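Local coordinates for putative glycosidase ph117-related (Bacteroides thetaiotaomicron, PDB 5A7V), which is a putative family GH130 glycosidase or phosphorylase that binds mannose and probably acts on beta-linked mannosides, at residues Gln163-Ile173 / Thr183-Lys191. Residues are numbered along the deposited sequence; the frame is centred on the assembly and turned at random.
Sequences QWNRHIPRLAI and TKHGPAFAK. With BMA (beta-D-mannopyranose), chain C; MAN (alpha-D-mannopyranose), chain D; SO4 (sulfate ion), chain I.
With CG of Leu-171 turned anti to its own nitrogen (chi1 -176°), methyl CD2 comes within 4.1 Å of CZ of Phe-189, whose ring also meets Trp-229. The chain of Gln-163 instead starts out anti to its carbonyl carbon (chi1 -57°) and runs extended, crossing the Pro-187 ring at about a right angle with OE1 3.4 Å from CG; its NE2 bonds to Glu-139 and Gln-135. Ala-188 CB packs beside Ile-173 CG1. The contact joins strand 169-176 to the outermost strand 183-187 and the turn after it, in a four-stranded antiparallel sheet, one blade of the five-bladed beta-propeller expected of GH130 enzymes. Pro-187 faces Ala-172 in a non-hydrogen-bonded pair, so its missing N-H costs this ladder nothing; Ala-188 N gives a 2.8 Å bond to Leu-171 O, and His-185 N one of 2.9 Å to Ile-173 O. Near the turn between strands 157-164 and 169-176, Trp-164 lays one ring face under C6 of the bound mannose. Each of the two carbonyls is thus shared between a direct amide bond and a water-mediated one, to Phe-189 N and Gly-186 N respectively, yet Gln-163 OE1 stays buried against proline carbons without a polar partner.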
loop_
_atom_site.group_PDB
_atom_site.type_symbol
_atom_site.label_atom_id
_atom_site.label_comp_id
_atom_site.label_asym_id
_atom_site.label_seq_id
_atom_site.Cartn_x
_atom_site.Cartn_y
_atom_site.Cartn_z
ATOM N N GLN A 163 1.120 -11.953 -5.949
ATOM C CA GLN A 163 0.795 -12.906 -6.994
ATOM C C GLN A 163 -0.464 -13.652 -6.568
ATOM O O GLN A 163 -0.484 -14.203 -5.468
ATOM C CB GLN A 163 1.968 -13.907 -7.191
ATOM C CG GLN A 163 3.273 -13.241 -7.524
ATOM C CD GLN A 163 4.376 -14.259 -7.642
ATOM O OE1 GLN A 163 4.701 -14.973 -6.675
ATOM N NE2 GLN A 163 4.997 -14.307 -8.786
ATOM N N TRP A 164 -1.447 -13.740 -7.452
ATOM C CA TRP A 164 -2.676 -14.427 -7.108
ATOM C C TRP A 164 -3.060 -15.431 -8.189
ATOM O O TRP A 164 -3.338 -15.064 -9.351
ATOM C CB TRP A 164 -3.806 -13.427 -6.835
ATOM C CG TRP A 164 -5.163 -13.951 -6.435
ATOM C CD1 TRP A 164 -6.345 -13.519 -6.944
ATOM C CD2 TRP A 164 -5.478 -14.944 -5.448
ATOM N NE1 TRP A 164 -7.393 -14.126 -6.301
ATOM C CE2 TRP A 164 -6.903 -15.012 -5.371
ATOM C CE3 TRP A 164 -4.727 -15.746 -4.579
ATOM C CZ2 TRP A 164 -7.579 -15.857 -4.483
ATOM C CZ3 TRP A 164 -5.413 -16.574 -3.676
ATOM C CH2 TRP A 164 -6.826 -16.619 -3.625
ATOM N N ASN A 165 -3.123 -16.703 -7.789
ATOM C CA ASN A 165 -3.510 -17.815 -8.677
ATOM C C ASN A 165 -4.785 -18.535 -8.247
ATOM O O ASN A 165 -5.041 -19.666 -8.647
ATOM C CB ASN A 165 -2.354 -18.825 -8.788
ATOM C CG ASN A 165 -2.050 -19.515 -7.478
ATOM O OD1 ASN A 165 -2.674 -19.229 -6.439
ATOM N ND2 ASN A 165 -1.089 -20.418 -7.502
ATOM N N ARG A 166 -5.585 -17.861 -7.413
ATOM C CA ARG A 166 -6.835 -18.401 -6.829
ATOM C C ARG A 166 -6.603 -19.500 -5.805
ATOM O O ARG A 166 -7.579 -20.066 -5.295
ATOM C CB ARG A 166 -7.807 -18.830 -7.909
ATOM C CG ARG A 166 -8.359 -17.658 -8.693
ATOM C CD ARG A 166 -9.337 -16.843 -7.917
ATOM N NE ARG A 166 -10.649 -17.442 -7.910
ATOM C CZ ARG A 166 -11.496 -17.400 -8.950
ATOM N NH1 ARG A 166 -11.152 -16.801 -10.130
ATOM N NH2 ARG A 166 -12.678 -17.971 -8.830
ATOM N N HIS A 167 -5.327 -19.780 -5.461
ATOM C CA HIS A 167 -5.008 -20.735 -4.395
ATOM C C HIS A 167 -4.338 -20.056 -3.213
ATOM O O HIS A 167 -4.891 -20.043 -2.119
ATOM C CB HIS A 167 -4.187 -21.940 -4.893
ATOM C CG HIS A 167 -3.962 -22.974 -3.829
ATOM N ND1 HIS A 167 -2.843 -23.766 -3.770
ATOM C CD2 HIS A 167 -4.699 -23.297 -2.736
ATOM C CE1 HIS A 167 -2.886 -24.534 -2.688
ATOM N NE2 HIS A 167 -4.012 -24.267 -2.050
ATOM N N ILE A 168 -3.170 -19.466 -3.426
ATOM C CA ILE A 168 -2.368 -18.859 -2.372
ATOM C C ILE A 168 -1.886 -17.481 -2.867
ATOM O O ILE A 168 -1.305 -17.398 -3.945
ATOM C CB ILE A 168 -1.151 -19.743 -2.011
ATOM C CG1 ILE A 168 -1.603 -21.103 -1.483
ATOM C CG2 ILE A 168 -0.277 -19.042 -0.989
ATOM C CD1 ILE A 168 -0.507 -22.141 -1.296
ATOM N N PRO A 169 -2.138 -16.392 -2.108
ATOM C CA PRO A 169 -1.544 -15.095 -2.429
ATOM C C PRO A 169 -0.113 -15.063 -1.941
ATOM O O PRO A 169 0.174 -15.456 -0.817
ATOM C CB PRO A 169 -2.388 -14.087 -1.643
ATOM C CG PRO A 169 -2.990 -14.866 -0.534
ATOM C CD PRO A 169 -2.960 -16.324 -0.880
ATOM N N ARG A 170 0.825 -14.609 -2.794
ATOM C CA ARG A 170 2.229 -14.558 -2.391
ATOM C C ARG A 170 2.836 -13.165 -2.612
ATOM O O ARG A 170 2.658 -12.555 -3.671
ATOM C CB ARG A 170 3.068 -15.578 -3.166
ATOM C CG ARG A 170 2.712 -17.030 -2.921
ATOM C CD ARG A 170 3.568 -17.969 -3.770
ATOM N NE ARG A 170 3.464 -19.381 -3.400
ATOM C CZ ARG A 170 2.515 -20.206 -3.842
ATOM N NH1 ARG A 170 1.583 -19.773 -4.679
ATOM N NH2 ARG A 170 2.521 -21.473 -3.479
ATOM N N LEU A 171 3.574 -12.700 -1.613
ATOM C CA LEU A 171 4.338 -11.455 -1.721
ATOM C C LEU A 171 5.562 -11.678 -2.637
ATOM O O LEU A 171 6.371 -12.566 -2.346
ATOM C CB LEU A 171 4.821 -11.018 -0.338
ATOM C CG LEU A 171 5.553 -9.689 -0.255
ATOM C CD1 LEU A 171 4.760 -8.531 -0.799
ATOM C CD2 LEU A 171 6.016 -9.397 1.173
ATOM N N ALA A 172 5.617 -10.903 -3.701
ATOM C CA ALA A 172 6.663 -11.060 -4.728
ATOM C C ALA A 172 7.315 -9.747 -5.053
ATOM O O ALA A 172 6.872 -8.683 -4.677
ATOM C CB ALA A 172 6.076 -11.701 -5.976
ATOM N N ILE A 173 8.446 -9.831 -5.792
ATOM C CA ILE A 173 9.296 -8.669 -6.108
ATOM C C ILE A 173 9.481 -8.568 -7.625
ATOM O O ILE A 173 9.717 -9.603 -8.302
ATOM C CB ILE A 173 10.690 -8.749 -5.431
ATOM C CG1 ILE A 173 10.628 -9.082 -3.942
ATOM C CG2 ILE A 173 11.473 -7.484 -5.702
ATOM C CD1 ILE A 173 9.957 -8.005 -3.075
ATOM N N THR A 183 11.298 -6.862 -14.543
ATOM C CA THR A 183 11.766 -8.251 -14.369
ATOM C C THR A 183 11.130 -8.811 -13.088
ATOM O O THR A 183 11.275 -8.185 -12.028
ATOM C CB THR A 183 13.294 -8.343 -14.328
ATOM O OG1 THR A 183 13.827 -7.816 -15.537
ATOM C CG2 THR A 183 13.719 -9.775 -14.069
ATOM N N LYS A 184 10.448 -9.960 -13.236
ATOM C CA LYS A 184 9.781 -10.664 -12.125
ATOM C C LYS A 184 10.804 -11.588 -11.473
ATOM O O LYS A 184 11.398 -12.438 -12.134
ATOM C CB LYS A 184 8.569 -11.465 -12.616
ATOM C CG LYS A 184 7.469 -10.565 -13.154
ATOM C CD LYS A 184 6.293 -11.403 -13.669
ATOM C CE LYS A 184 5.265 -10.532 -14.343
ATOM N NZ LYS A 184 4.137 -11.369 -14.851
ATOM N N HIS A 185 11.004 -11.404 -10.171
ATOM C CA HIS A 185 11.946 -12.230 -9.410
ATOM C C HIS A 185 11.292 -13.329 -8.595
ATOM O O HIS A 185 11.984 -14.174 -8.023
ATOM C CB HIS A 185 12.880 -11.388 -8.556
ATOM C CG HIS A 185 13.871 -10.628 -9.364
ATOM N ND1 HIS A 185 15.132 -11.115 -9.585
ATOM C CD2 HIS A 185 13.789 -9.453 -10.025
ATOM C CE1 HIS A 185 15.788 -10.275 -10.354
ATOM N NE2 HIS A 185 15.013 -9.245 -10.610
ATOM N N GLY A 186 9.974 -13.350 -8.558
ATOM C CA GLY A 186 9.230 -14.362 -7.811
ATOM C C GLY A 186 8.999 -14.001 -6.338
ATOM O O GLY A 186 9.315 -12.894 -5.886
ATOM N N PRO A 187 8.423 -14.955 -5.599
ATOM C CA PRO A 187 8.120 -14.728 -4.179
ATOM C C PRO A 187 9.307 -14.206 -3.378
ATOM O O PRO A 187 10.441 -14.744 -3.471
ATOM C CB PRO A 187 7.632 -16.106 -3.715
ATOM C CG PRO A 187 7.052 -16.739 -4.952
ATOM C CD PRO A 187 7.966 -16.283 -6.074
ATOM N N ALA A 188 9.066 -13.200 -2.565
ATOM C CA ALA A 188 10.087 -12.621 -1.697
ATOM C C ALA A 188 10.698 -13.644 -0.770
ATOM O O ALA A 188 11.902 -13.538 -0.459
ATOM C CB ALA A 188 9.459 -11.506 -0.868
ATOM N N PHE A 189 9.908 -14.629 -0.351
ATOM C CA PHE A 189 10.346 -15.603 0.655
ATOM C C PHE A 189 10.558 -16.998 0.051
ATOM O O PHE A 189 10.554 -18.014 0.756
ATOM C CB PHE A 189 9.371 -15.653 1.821
ATOM C CG PHE A 189 9.051 -14.304 2.384
ATOM C CD1 PHE A 189 10.034 -13.388 2.673
ATOM C CD2 PHE A 189 7.720 -13.924 2.605
ATOM C CE1 PHE A 189 9.728 -12.117 3.167
ATOM C CE2 PHE A 189 7.425 -12.686 3.117
ATOM C CZ PHE A 189 8.412 -11.779 3.424
ATOM N N ALA A 190 10.793 -17.054 -1.271
ATOM C CA ALA A 190 11.036 -18.359 -1.909
ATOM C C ALA A 190 12.250 -19.124 -1.373
ATOM O O ALA A 190 12.211 -20.330 -1.202
ATOM C CB ALA A 190 11.207 -18.191 -3.412
ATOM N N LYS A 191 13.334 -18.393 -1.160
ATOM C CA LYS A 191 14.641 -19.039 -0.927
ATOM C C LYS A 191 14.971 -19.273 0.559
ATOM O O LYS A 191 15.637 -20.265 0.895
ATOM C CB LYS A 191 15.722 -18.132 -1.533
ATOM C CG LYS A 191 17.153 -18.629 -1.540
ATOM C CD LYS A 191 18.062 -17.706 -2.365
ATOM C CE LYS A 191 18.708 -16.584 -1.558
ATOM N NZ LYS A 191 20.125 -16.417 -1.996
HETATM C C1 BMA C . -8.477 -10.774 -0.857
HETATM C C2 BMA C . -8.410 -9.325 -1.349
HETATM C C3 BMA C . -8.455 -9.318 -2.861
HETATM C C4 BMA C . -7.371 -10.219 -3.421
HETATM C C5 BMA C . -7.347 -11.582 -2.719
HETATM C C6 BMA C . -6.170 -12.442 -3.143
HETATM O O1 BMA C . -8.502 -10.951 0.550
HETATM O O2 BMA C . -7.179 -8.712 -0.943
HETATM O O3 BMA C . -8.355 -7.959 -3.433
HETATM O O4 BMA C . -7.642 -10.387 -4.822
HETATM O O5 BMA C . -7.301 -11.474 -1.277
HETATM O O6 BMA C . -4.906 -11.820 -2.892
HETATM C C1 MAN D . -8.376 -10.912 -0.911
HETATM C C2 MAN D . -8.237 -9.459 -1.078
HETATM C C3 MAN D . -8.352 -9.244 -2.570
HETATM C C4 MAN D . -7.399 -10.089 -3.406
HETATM C C5 MAN D . -7.409 -11.540 -2.962
HETATM C C6 MAN D . -6.174 -12.297 -3.403
HETATM O O1 MAN D . -9.630 -11.452 -1.094
HETATM O O2 MAN D . -6.957 -8.971 -0.693
HETATM O O3 MAN D . -8.125 -7.881 -2.956
HETATM O O4 MAN D . -7.789 -10.037 -4.791
HETATM O O5 MAN D . -7.431 -11.662 -1.554
HETATM O O6 MAN D . -4.959 -11.715 -2.917
HETATM S S SO4 I . 0.029 -23.266 -5.457
HETATM O O1 SO4 I . -0.390 -21.887 -5.176
HETATM O O2 SO4 I . 0.576 -23.361 -6.842
HETATM O O3 SO4 I . -1.148 -24.167 -5.288
HETATM O O4 SO4 I . 1.137 -23.693 -4.566
HETATM O O HOH W 1 6.974 -14.757 -0.636
HETATM O O HOH W 2 7.910 -11.519 -9.195
#